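Local coordinates for protein thiosulfate sulfurtransferase YnjE (Escherichia coli, PDB 2WLR) that transfers sulfane sulfur from thiosulfate to cyanide, giving thiocyanate and sulfite, through a cysteine persulfide intermediate in the periplasm, at residues Tyr127-Trp130 with Leu131-Leu134; Gln239-Asp243 with Ala244-Val248. One frame throughout, in Å; residues are numbered along the deposited sequence.

Contact 1. Residues Tyr127-Trp130 with Leu131-Leu134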
ATOM      1  N   TYR A 127       7.844  -8.327   2.365  1.00  8.12           N
ATOM      2  CA  TYR A 127       8.181  -8.018   3.738  1.00  8.71           C
ATOM      3  C   TYR A 127       9.661  -8.367   3.987  1.00  9.43           C
ATOM      4  O   TYR A 127      10.277  -9.080   3.169  1.00  9.86           O
ATOM      5  CB  TYR A 127       7.218  -8.747   4.677  1.00  9.11           C
ATOM      6  CG  TYR A 127       7.311 -10.252   4.677  1.00  9.39           C
ATOM      7  CD1 TYR A 127       6.711 -11.021   3.694  1.00  9.36           C
ATOM      8  CD2 TYR A 127       7.996 -10.910   5.692  1.00 10.58           C
ATOM      9  CE1 TYR A 127       6.782 -12.388   3.731  1.00  9.55           C
ATOM     10  CE2 TYR A 127       8.083 -12.305   5.716  1.00 10.23           C
ATOM     11  CZ  TYR A 127       7.479 -13.025   4.737  1.00 10.63           C
ATOM     12  OH  TYR A 127       7.585 -14.400   4.816  1.00 13.47           O
ATOM     13  N   PRO A 128      10.247  -7.873   5.092  1.00 10.09           N
ATOM     14  CA  PRO A 128      11.717  -7.948   5.209  1.00 10.09           C
ATOM     15  C   PRO A 128      12.330  -9.338   5.166  1.00 11.24           C
ATOM     16  O   PRO A 128      13.282  -9.572   4.405  1.00 10.97           O
ATOM     17  CB  PRO A 128      11.998  -7.227   6.536  1.00 10.64           C
ATOM     18  CG  PRO A 128      10.908  -6.224   6.617  1.00 10.59           C
ATOM     19  CD  PRO A 128       9.690  -6.968   6.094  1.00 11.48           C
ATOM     20  N   GLN A 129      11.830 -10.267   5.958  1.00 12.01           N
ATOM     21  CA  GLN A 129      12.411 -11.603   5.945  1.00 12.15           C
ATOM     22  C   GLN A 129      12.418 -12.224   4.558  1.00 12.53           C
ATOM     23  O   GLN A 129      13.368 -12.911   4.166  1.00 11.97           O
ATOM     24  CB  GLN A 129      11.724 -12.526   6.946  1.00 13.57           C
ATOM     25  CG  GLN A 129      12.541 -13.799   7.187  1.00 14.63           C
ATOM     26  CD  GLN A 129      13.890 -13.524   7.849  1.00 17.29           C
ATOM     27  OE1 GLN A 129      13.967 -12.767   8.828  1.00 21.08           O
ATOM     28  NE2 GLN A 129      14.954 -14.093   7.294  1.00 18.48           N
ATOM     29  N   TRP A 130      11.374 -11.974   3.784  1.00 11.38           N
ATOM     30  CA  TRP A 130      11.262 -12.552   2.445  1.00 11.45           C
ATOM     31  C   TRP A 130      12.415 -12.046   1.605  1.00 12.24           C
ATOM     32  O   TRP A 130      13.090 -12.804   0.920  1.00 12.06           O
ATOM     33  CB  TRP A 130       9.927 -12.160   1.795  1.00 11.99           C
ATOM     34  CG  TRP A 130       9.735 -12.653   0.385  1.00  9.97           C
ATOM     35  CD1 TRP A 130       9.196 -13.856   0.011  1.00 12.02           C
ATOM     36  CD2 TRP A 130      10.066 -11.970  -0.835  1.00 11.13           C
ATOM     37  NE1 TRP A 130       9.164 -13.960  -1.348  1.00 12.54           N
ATOM     38  CE2 TRP A 130       9.696 -12.820  -1.902  1.00  9.59           C
ATOM     39  CE3 TRP A 130      10.657 -10.734  -1.139  1.00 11.09           C
ATOM     40  CZ2 TRP A 130       9.901 -12.468  -3.231  1.00 12.81           C
ATOM     41  CZ3 TRP A 130      10.839 -10.394  -2.456  1.00 11.76           C
ATOM     42  CH2 TRP A 130      10.458 -11.261  -3.488  1.00 10.95           C
ATOM     43  N   LEU A 131      12.646 -10.741   1.663  1.00 11.93           N
ATOM     44  CA  LEU A 131      13.671 -10.130   0.849  1.00 13.23           C
ATOM     45  C   LEU A 131      15.040 -10.587   1.311  1.00 13.43           C
ATOM     46  O   LEU A 131      15.917 -10.821   0.501  1.00 14.42           O
ATOM     47  CB  LEU A 131      13.542  -8.621   0.949  1.00 14.17           C
ATOM     48  CG  LEU A 131      14.440  -7.780   0.069  1.00 17.86           C
ATOM     49  CD1 LEU A 131      14.343  -8.235  -1.382  1.00 20.24           C
ATOM     50  CD2 LEU A 131      14.021  -6.324   0.246  1.00 18.81           C
ATOM     51  N   HIS A 132      15.235 -10.691   2.615  1.00 12.93           N
ATOM     52  CA  HIS A 132      16.508 -11.190   3.111  1.00 13.88           C
ATOM     53  C   HIS A 132      16.736 -12.622   2.604  1.00 14.53           C
ATOM     54  O   HIS A 132      17.812 -12.933   2.074  1.00 14.49           O
ATOM     55  CB  HIS A 132      16.554 -11.097   4.622  1.00 13.81           C
ATOM     56  CG  HIS A 132      17.814 -11.627   5.203  1.00 17.17           C
ATOM     57  ND1 HIS A 132      19.042 -11.042   4.987  1.00 19.75           N
ATOM     58  CD2 HIS A 132      18.036 -12.707   5.983  1.00 18.78           C
ATOM     59  CE1 HIS A 132      19.970 -11.738   5.620  1.00 19.41           C
ATOM     60  NE2 HIS A 132      19.390 -12.762   6.219  1.00 20.12           N
ATOM     61  N   ASP A 133      15.748 -13.481   2.753  1.00 13.98           N
ATOM     62  CA  ASP A 133      15.878 -14.867   2.274  1.00 14.53           C
ATOM     63  C   ASP A 133      16.177 -14.911   0.779  1.00 14.87           C
ATOM     64  O   ASP A 133      17.043 -15.694   0.349  1.00 14.87           O
ATOM     65  CB  ASP A 133      14.618 -15.702   2.573  1.00 15.19           C
ATOM     66  CG  ASP A 133      14.405 -15.966   4.056  1.00 18.17           C
ATOM     67  OD1 ASP A 133      15.347 -15.823   4.847  1.00 21.02           O
ATOM     68  OD2 ASP A 133      13.259 -16.302   4.428  1.00 23.35           O
ATOM     69  N   LEU A 134      15.494 -14.100  -0.024  1.00 14.57           N
ATOM     70  CA  LEU A 134      15.772 -14.018  -1.460  1.00 14.99           C
ATOM     71  C   LEU A 134      17.236 -13.680  -1.696  1.00 15.83           C
ATOM     72  O   LEU A 134      17.922 -14.351  -2.454  1.00 16.36           O
ATOM     73  CB  LEU A 134      14.895 -12.964  -2.117  1.00 14.84           C
ATOM     74  CG  LEU A 134      15.093 -12.739  -3.617  1.00 15.75           C
ATOM     75  CD1 LEU A 134      14.584 -13.911  -4.386  1.00 17.35           C
ATOM     76  CD2 LEU A 134      14.435 -11.433  -4.059  1.00 16.43           C
TER

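Contact 2. Residues Gln239-Asp243 with Ala244-Val248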
ATOM      1  N   GLN A 239      11.623   1.340   7.249  1.00 11.33           N
ATOM      2  CA  GLN A 239      11.528   1.208   8.702  1.00 12.38           C
ATOM      3  C   GLN A 239      11.271  -0.239   9.104  1.00 11.44           C
ATOM      4  O   GLN A 239      11.711  -0.676  10.169  1.00 13.36           O
ATOM      5  CB  GLN A 239      10.466   2.131   9.275  1.00 12.77           C
ATOM      6  CG  GLN A 239      10.596   2.327  10.799  1.00 16.95           C
ATOM      7  CD  GLN A 239      11.973   2.797  11.212  1.00 20.53           C
ATOM      8  OE1 GLN A 239      12.560   3.680  10.577  1.00 23.11           O
ATOM      9  NE2 GLN A 239      12.502   2.212  12.284  1.00 23.58           N
ATOM     10  N   THR A 240      10.542  -0.991   8.287  1.00 10.87           N
ATOM     11  CA  THR A 240      10.295  -2.397   8.606  1.00  9.97           C
ATOM     12  C   THR A 240      11.588  -3.239   8.565  1.00 10.39           C
ATOM     13  O   THR A 240      11.734  -4.186   9.340  1.00 10.59           O
ATOM     14  CB  THR A 240       9.216  -3.062   7.699  1.00 10.24           C
ATOM     15  OG1 THR A 240       9.669  -3.198   6.341  1.00 11.14           O
ATOM     16  CG2 THR A 240       7.854  -2.323   7.784  1.00 10.61           C
ATOM     17  N   TRP A 241      12.478  -2.948   7.632  1.00 10.00           N
ATOM     18  CA  TRP A 241      13.797  -3.582   7.590  1.00 10.11           C
ATOM     19  C   TRP A 241      14.620  -3.234   8.818  1.00 12.52           C
ATOM     20  O   TRP A 241      15.214  -4.116   9.443  1.00 13.62           O
ATOM     21  CB  TRP A 241      14.549  -3.169   6.325  1.00 10.35           C
ATOM     22  CG  TRP A 241      15.829  -3.951   6.129  1.00  9.41           C
ATOM     23  CD1 TRP A 241      17.058  -3.649   6.605  1.00 11.40           C
ATOM     24  CD2 TRP A 241      15.975  -5.142   5.361  1.00  8.93           C
ATOM     25  NE1 TRP A 241      17.956  -4.576   6.214  1.00 10.91           N
ATOM     26  CE2 TRP A 241      17.336  -5.508   5.418  1.00  9.79           C
ATOM     27  CE3 TRP A 241      15.102  -5.935   4.610  1.00  9.55           C
ATOM     28  CZ2 TRP A 241      17.819  -6.647   4.805  1.00 10.79           C
ATOM     29  CZ3 TRP A 241      15.580  -7.036   4.003  1.00  9.55           C
ATOM     30  CH2 TRP A 241      16.940  -7.391   4.078  1.00  8.88           C
ATOM     31  N   SER A 242      14.630  -1.956   9.154  1.00 14.01           N
ATOM     32  CA  SER A 242      15.368  -1.448  10.315  1.00 15.68           C
ATOM     33  C   SER A 242      14.868  -2.124  11.595  1.00 16.57           C
ATOM     34  O   SER A 242      15.663  -2.664  12.395  1.00 17.60           O
ATOM     35  CB  SER A 242      15.211   0.072  10.403  1.00 16.01           C
ATOM     36  OG  SER A 242      15.983   0.620  11.474  1.00 20.98           O
ATOM     37  N   ASP A 243      13.550  -2.134  11.768  1.00 17.29           N
ATOM     38  CA  ASP A 243      12.938  -2.739  12.945  1.00 18.12           C
ATOM     39  C   ASP A 243      13.116  -4.264  13.017  1.00 17.66           C
ATOM     40  O   ASP A 243      13.094  -4.835  14.110  1.00 19.07           O
ATOM     41  CB  ASP A 243      11.466  -2.348  13.025  1.00 18.87           C
ATOM     42  CG  ASP A 243      11.270  -0.857  13.359  1.00 21.99           C
ATOM     43  OD1 ASP A 243      12.267  -0.134  13.522  1.00 28.55           O
ATOM     44  OD2 ASP A 243      10.116  -0.413  13.464  1.00 28.37           O
ATOM     45  N   ALA A 244      13.315  -4.927  11.882  1.00 16.98           N
ATOM     46  CA  ALA A 244      13.578  -6.371  11.859  1.00 16.89           C
ATOM     47  C   ALA A 244      14.990  -6.736  12.295  1.00 17.10           C
ATOM     48  O   ALA A 244      15.268  -7.910  12.510  1.00 16.40           O
ATOM     49  CB  ALA A 244      13.274  -6.959  10.462  1.00 16.72           C
ATOM     50  N   GLY A 245      15.855  -5.742  12.437  1.00 16.89           N
ATOM     51  CA  GLY A 245      17.247  -5.982  12.840  1.00 16.72           C
ATOM     52  C   GLY A 245      18.076  -6.700  11.789  1.00 16.69           C
ATOM     53  O   GLY A 245      19.118  -7.266  12.091  1.00 18.28           O
ATOM     54  N   LEU A 246      17.669  -6.629  10.527  1.00 15.38           N
ATOM     55  CA  LEU A 246      18.367  -7.346   9.466  1.00 15.85           C
ATOM     56  C   LEU A 246      19.657  -6.626   9.037  1.00 15.00           C
ATOM     57  O   LEU A 246      19.824  -5.437   9.309  1.00 15.74           O
ATOM     58  CB  LEU A 246      17.421  -7.574   8.284  1.00 15.96           C
ATOM     59  CG  LEU A 246      16.324  -8.598   8.608  1.00 15.92           C
ATOM     60  CD1 LEU A 246      15.212  -8.495   7.578  1.00 14.52           C
ATOM     61  CD2 LEU A 246      16.828 -10.028   8.648  1.00 18.57           C
ATOM     62  N   PRO A 247      20.568  -7.348   8.362  1.00 15.38           N
ATOM     63  CA  PRO A 247      21.824  -6.712   7.983  1.00 15.28           C
ATOM     64  C   PRO A 247      21.637  -5.513   7.064  1.00 15.22           C
ATOM     65  O   PRO A 247      20.621  -5.396   6.348  1.00 14.71           O
ATOM     66  CB  PRO A 247      22.587  -7.819   7.243  1.00 15.73           C
ATOM     67  CG  PRO A 247      21.936  -9.087   7.624  1.00 16.42           C
ATOM     68  CD  PRO A 247      20.511  -8.750   7.906  1.00 15.79           C
ATOM     69  N   VAL A 248      22.615  -4.621   7.080  1.00 15.01           N
ATOM     70  CA  VAL A 248      22.581  -3.437   6.251  1.00 14.76           C
ATOM     71  C   VAL A 248      23.913  -3.216   5.578  1.00 14.75           C
ATOM     72  O   VAL A 248      24.932  -3.773   5.995  1.00 16.36           O
ATOM     73  CB  VAL A 248      22.197  -2.185   7.066  1.00 13.51           C
ATOM     74  CG1 VAL A 248      20.808  -2.366   7.706  1.00 15.85           C
ATOM     75  CG2 VAL A 248      23.258  -1.850   8.132  1.00 17.48           C
TER
HETATM   76  O   HOH W   1      18.032  -3.483  10.012  1.00 20.19           O

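Contact 1. Residues Tyr127-Trp130 with Leu131-Leu134
Gln129 and Asp133, one helical turn apart, cross at a slant, and NE2 of Gln129 donates to OD1 of Asp133 over 3.0 Å. The acceptor lies in the amide plane of Gln129, but the amide reaches OD1 from above the carboxylate, whose plane is turned 50° from that of the amide. Gln129 gets there by a bend in mid-chain (chi2 65°), which carries NE2 forward along the helix, toward Asp133. The same NE2 sits at the edge of the His132 ring, 3.6 Å from its CD2; the two side chains run side by side with amide and imidazole planes almost perpendicular.

Trp130 and Leu134 turn to the buried side and also point the same way. CD2 of Leu134 comes within 4.0 Å of CH2 of Trp130, meeting the far end of the indole obliquely. The backbone is the start of the helix, with Tyr127 at the N-cap position. The carbonyls of Tyr127, Pro128, Gln129 and Trp130 each accept the amide four residues on, and the bond from Asp133 N to Gln129 O is 2.8 Å.

Trp130 NE1 is bonded to Thr141 O, and its ring meets Trp34. Helix 128-135 directly follows edge strand 125-126 of the parallel sheet; Leu131 packs on Val150 of strand 148-154, and Pro128 on Leu234 of strand 231-234.

Contact 2. Residues Gln239-Asp243 with Ala244-Val248
Leu246 folds back over the indole of Trp241 just past a Schellman motif, the turn that ends helix 238-243. In that motif Gly245 is the residue that leaves helical geometry, with a positive phi that favours glycine.

The backbone bonds close the last turn of the helix. Gly245 N donates to Ser242 O at 3.1 Å, approaching from above the carbonyl plane, while Ala244 N divides itself weakly between the carbonyls of Thr240 and Trp241. One turn back, on the exposed side, Gln239 NE2 donates to Asp243 OD1 over 2.7 Å, coming from above the carboxylate plane.

Apolar contacts gather on the indole. Its CG is anti to the backbone N (chi1 -171°), which swings the ring along the helix toward the departing chain. Leu246 crosses it at about a right angle: CB sits over the face near the rim, by CE2 and CZ2, 3.5 Å from CE2, and CD1 makes a CH-pi contact 3.8 Å from the centroid of the six-membered ring, only 9° off its normal. Val248 CG1 meets the edge instead, 3.9 Å from NE1.

Polar links complete the return of the chain. The indole N-H is given to the Pro247 carbonyl: NE1 and O are 2.8 Å apart, with the oxygen in the ring plane and the N-H...O angle 149°. A phenylalanine in place of Trp241 would probably leave the Pro247 carbonyl without its indole donor and the loop less firmly tied to the helix. Nearer the helix end, water 1 lies 2.9 Å from Trp241 O and close to Leu246 O as well, bridging helix and loop.

How the contacts relate
Contacts 1 and 2 lie far apart in sequence, yet their centres are 10 Å apart and their side chains pack directly. Pro128, at the start of helix 128-135, is the main bridge: its CG is 3.3 Å from Thr240 OG1, its CB 3.6 Å from Leu246 CD1, and its carbonyl O 3.4 Å from Trp241 CZ3. One turn on, His132 CB meets CH2 of the same indole at 3.8 Å. Leu246 CD1 thus lies against both Trp241 and Pro128. The two helices follow the neighbouring parallel strands 125-126 and 231-234 of one rhodanese domain. Both contacts are structural packing away from the persulfide-forming Cys365.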